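Local coordinates for ArsC family reductase (Pseudomonas aeruginosa, PDB 1RW1), which is of unproven function but probably acts as a glutathione-dependent thiol reductase of the ArsC family, at residues L42-A47 with V93-G98. Numbering follows the deposited sequence. Where two conformers were deposited one is given.
Sequences LRRWCA and VLELGG
Glu-95 OE2 is gripped by two side chains of helix 39-49 that reach it from opposite faces of the carboxylate plane. Trp-45 NE1 gives the shorter bond, 2.9 Å to Glu-95 OE2 and nearly straight at 168°; the oxygen lies almost in the indole plane and is met on its anti side, tilted somewhat out of the carboxylate plane. Arg-44 NH1 forms a salt bridge 3.0 Å from the same Glu-95 OE2, which sits at the edge of the guanidinium, whereas NH1 comes down on the carboxylate from above its plane. A bend at chi3 (-68°) folds the arginine back toward the strand, and NH2 adds a weak, long bond to OE2. Both polar ends have second partners: Arg-44 NE pairs with Glu-40 one helical turn earlier, and Glu-95 OE1 bonds the hydroxyl of Tyr-5. The carboxylate is thereby held through both oxygens, and the adjacent guanidinium probably favours its ionised form. Two residues back along the strand, Val-93 lays CG1 over one face of the Trp-45 indole, 3.8 Å from the centroid of the five-membered ring in a CH-pi contact. Val-93 has CG1 anti to the backbone N (chi1 178°), which leaves CG2 beside that N, and Val-93 CG2 comes 4.1 Å from Trp-45 CE3. Tyr-5 also meets the indole edge-to-face. The helix and strand axes run nearly perpendicular, 11.4 Å apart, a gap spanned mainly by Arg-44, Trp-45 and Glu-95. The arrangement joins the helical region between strands 27-31 and 93-95 to a central antiparallel strand of the mixed sheet, ordered 2-1-3-4 in this thioredoxin-like fold.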
loop_
_atom_site.group_PDB
_atom_site.type_symbol
_atom_site.label_atom_id
_atom_site.label_comp_id
_atom_site.label_asym_id
_atom_site.label_seq_id
_atom_site.Cartn_x
_atom_site.Cartn_y
_atom_site.Cartn_z
ATOM N N LEU A 42 -7.648 -4.696 2.316
ATOM C CA LEU A 42 -7.800 -4.150 0.981
ATOM C C LEU A 42 -9.125 -3.430 0.800
ATOM O O LEU A 42 -9.184 -2.371 0.150
ATOM C CB LEU A 42 -7.639 -5.229 -0.072
ATOM C CG LEU A 42 -6.250 -5.876 -0.106
ATOM C CD1 LEU A 42 -6.280 -7.110 -0.963
ATOM C CD2 LEU A 42 -5.215 -4.895 -0.624
ATOM N N ARG A 43 -10.198 -3.974 1.355
ATOM C CA ARG A 43 -11.499 -3.312 1.276
ATOM C C ARG A 43 -11.489 -1.962 1.965
ATOM O O ARG A 43 -12.071 -1.005 1.454
ATOM C CB ARG A 43 -12.574 -4.187 1.913
ATOM C CG ARG A 43 -12.968 -5.358 1.085
ATOM C CD ARG A 43 -13.805 -6.363 1.837
ATOM N NE ARG A 43 -14.333 -7.341 0.890
ATOM C CZ ARG A 43 -14.664 -8.590 1.191
ATOM N NH1 ARG A 43 -14.519 -9.042 2.429
ATOM N NH2 ARG A 43 -15.140 -9.393 0.245
ATOM N N ARG A 44 -10.875 -1.885 3.143
ATOM C CA ARG A 44 -10.806 -0.623 3.865
ATOM C C ARG A 44 -9.984 0.418 3.101
ATOM O O ARG A 44 -10.378 1.587 3.002
ATOM C CB ARG A 44 -10.200 -0.855 5.242
ATOM C CG ARG A 44 -11.154 -1.173 6.336
ATOM C CD ARG A 44 -10.503 -0.986 7.679
ATOM N NE ARG A 44 -9.461 -1.975 7.917
ATOM C CZ ARG A 44 -8.162 -1.708 7.962
ATOM N NH1 ARG A 44 -7.712 -0.470 7.796
ATOM N NH2 ARG A 44 -7.312 -2.688 8.165
ATOM N N TRP A 45 -8.831 0.007 2.576
ATOM C CA TRP A 45 -7.982 0.960 1.878
ATOM C C TRP A 45 -8.670 1.465 0.616
ATOM O O TRP A 45 -8.633 2.659 0.302
ATOM C CB TRP A 45 -6.654 0.301 1.531
ATOM C CG TRP A 45 -5.846 -0.140 2.709
ATOM C CD1 TRP A 45 -5.972 0.248 4.012
ATOM C CD2 TRP A 45 -4.778 -1.085 2.673
ATOM N NE1 TRP A 45 -5.024 -0.390 4.783
ATOM C CE2 TRP A 45 -4.271 -1.206 3.978
ATOM C CE3 TRP A 45 -4.165 -1.814 1.642
ATOM C CZ2 TRP A 45 -3.199 -2.049 4.276
ATOM C CZ3 TRP A 45 -3.112 -2.638 1.941
ATOM C CH2 TRP A 45 -2.632 -2.746 3.247
ATOM N N CYS A 46 -9.302 0.556 -0.120
ATOM C CA CYS A 46 -9.996 0.972 -1.334
ATOM C C CYS A 46 -11.206 1.862 -1.022
ATOM O O CYS A 46 -11.493 2.784 -1.774
ATOM C CB CYS A 46 -10.455 -0.232 -2.153
ATOM S SG CYS A 46 -9.120 -1.118 -2.991
ATOM N N ALA A 47 -11.906 1.599 0.074
ATOM C CA ALA A 47 -13.025 2.448 0.453
ATOM C C ALA A 47 -12.578 3.884 0.684
ATOM O O ALA A 47 -13.306 4.829 0.364
ATOM C CB ALA A 47 -13.683 1.887 1.703
ATOM N N VAL A 93 1.601 1.658 2.438
ATOM C CA VAL A 93 0.375 2.123 3.088
ATOM C C VAL A 93 0.747 2.372 4.534
ATOM O O VAL A 93 1.422 1.548 5.159
ATOM C CB VAL A 93 -0.798 1.142 2.960
ATOM C CG1 VAL A 93 -2.015 1.668 3.698
ATOM C CG2 VAL A 93 -1.126 0.889 1.506
ATOM N N LEU A 94 0.339 3.512 5.082
ATOM C CA LEU A 94 0.632 3.860 6.468
ATOM C C LEU A 94 -0.686 4.108 7.172
ATOM O O LEU A 94 -1.428 5.028 6.799
ATOM C CB LEU A 94 1.510 5.096 6.544
ATOM C CG LEU A 94 1.791 5.638 7.953
ATOM C CD1 LEU A 94 2.511 4.628 8.845
ATOM C CD2 LEU A 94 2.611 6.919 7.851
ATOM N N GLU A 95 -0.981 3.284 8.180
ATOM C CA GLU A 95 -2.181 3.405 9.005
ATOM C C GLU A 95 -1.893 4.297 10.193
ATOM O O GLU A 95 -0.984 4.041 10.966
ATOM C CB GLU A 95 -2.693 2.023 9.377
ATOM C CG GLU A 95 -3.317 1.345 8.162
ATOM C CD GLU A 95 -3.913 0.012 8.486
ATOM O OE1 GLU A 95 -3.554 -0.574 9.530
ATOM O OE2 GLU A 95 -4.754 -0.441 7.698
ATOM N N LEU A 96 -2.676 5.356 10.301
ATOM C CA LEU A 96 -2.495 6.407 11.288
ATOM C C LEU A 96 -3.517 6.344 12.425
ATOM O O LEU A 96 -3.447 7.113 13.375
ATOM C CB LEU A 96 -2.624 7.777 10.610
ATOM C CG LEU A 96 -1.571 8.072 9.546
ATOM C CD1 LEU A 96 -1.991 9.260 8.707
ATOM C CD2 LEU A 96 -0.215 8.285 10.178
ATOM N N GLY A 97 -4.477 5.443 12.319
ATOM C CA GLY A 97 -5.544 5.363 13.296
ATOM C C GLY A 97 -6.886 5.537 12.611
ATOM O O GLY A 97 -7.540 4.566 12.256
ATOM N N GLY A 98 -7.296 6.771 12.388
ATOM C CA GLY A 98 -8.557 7.008 11.709
ATOM C C GLY A 98 -8.458 7.006 10.191
ATOM O O GLY A 98 -9.482 7.057 9.504
#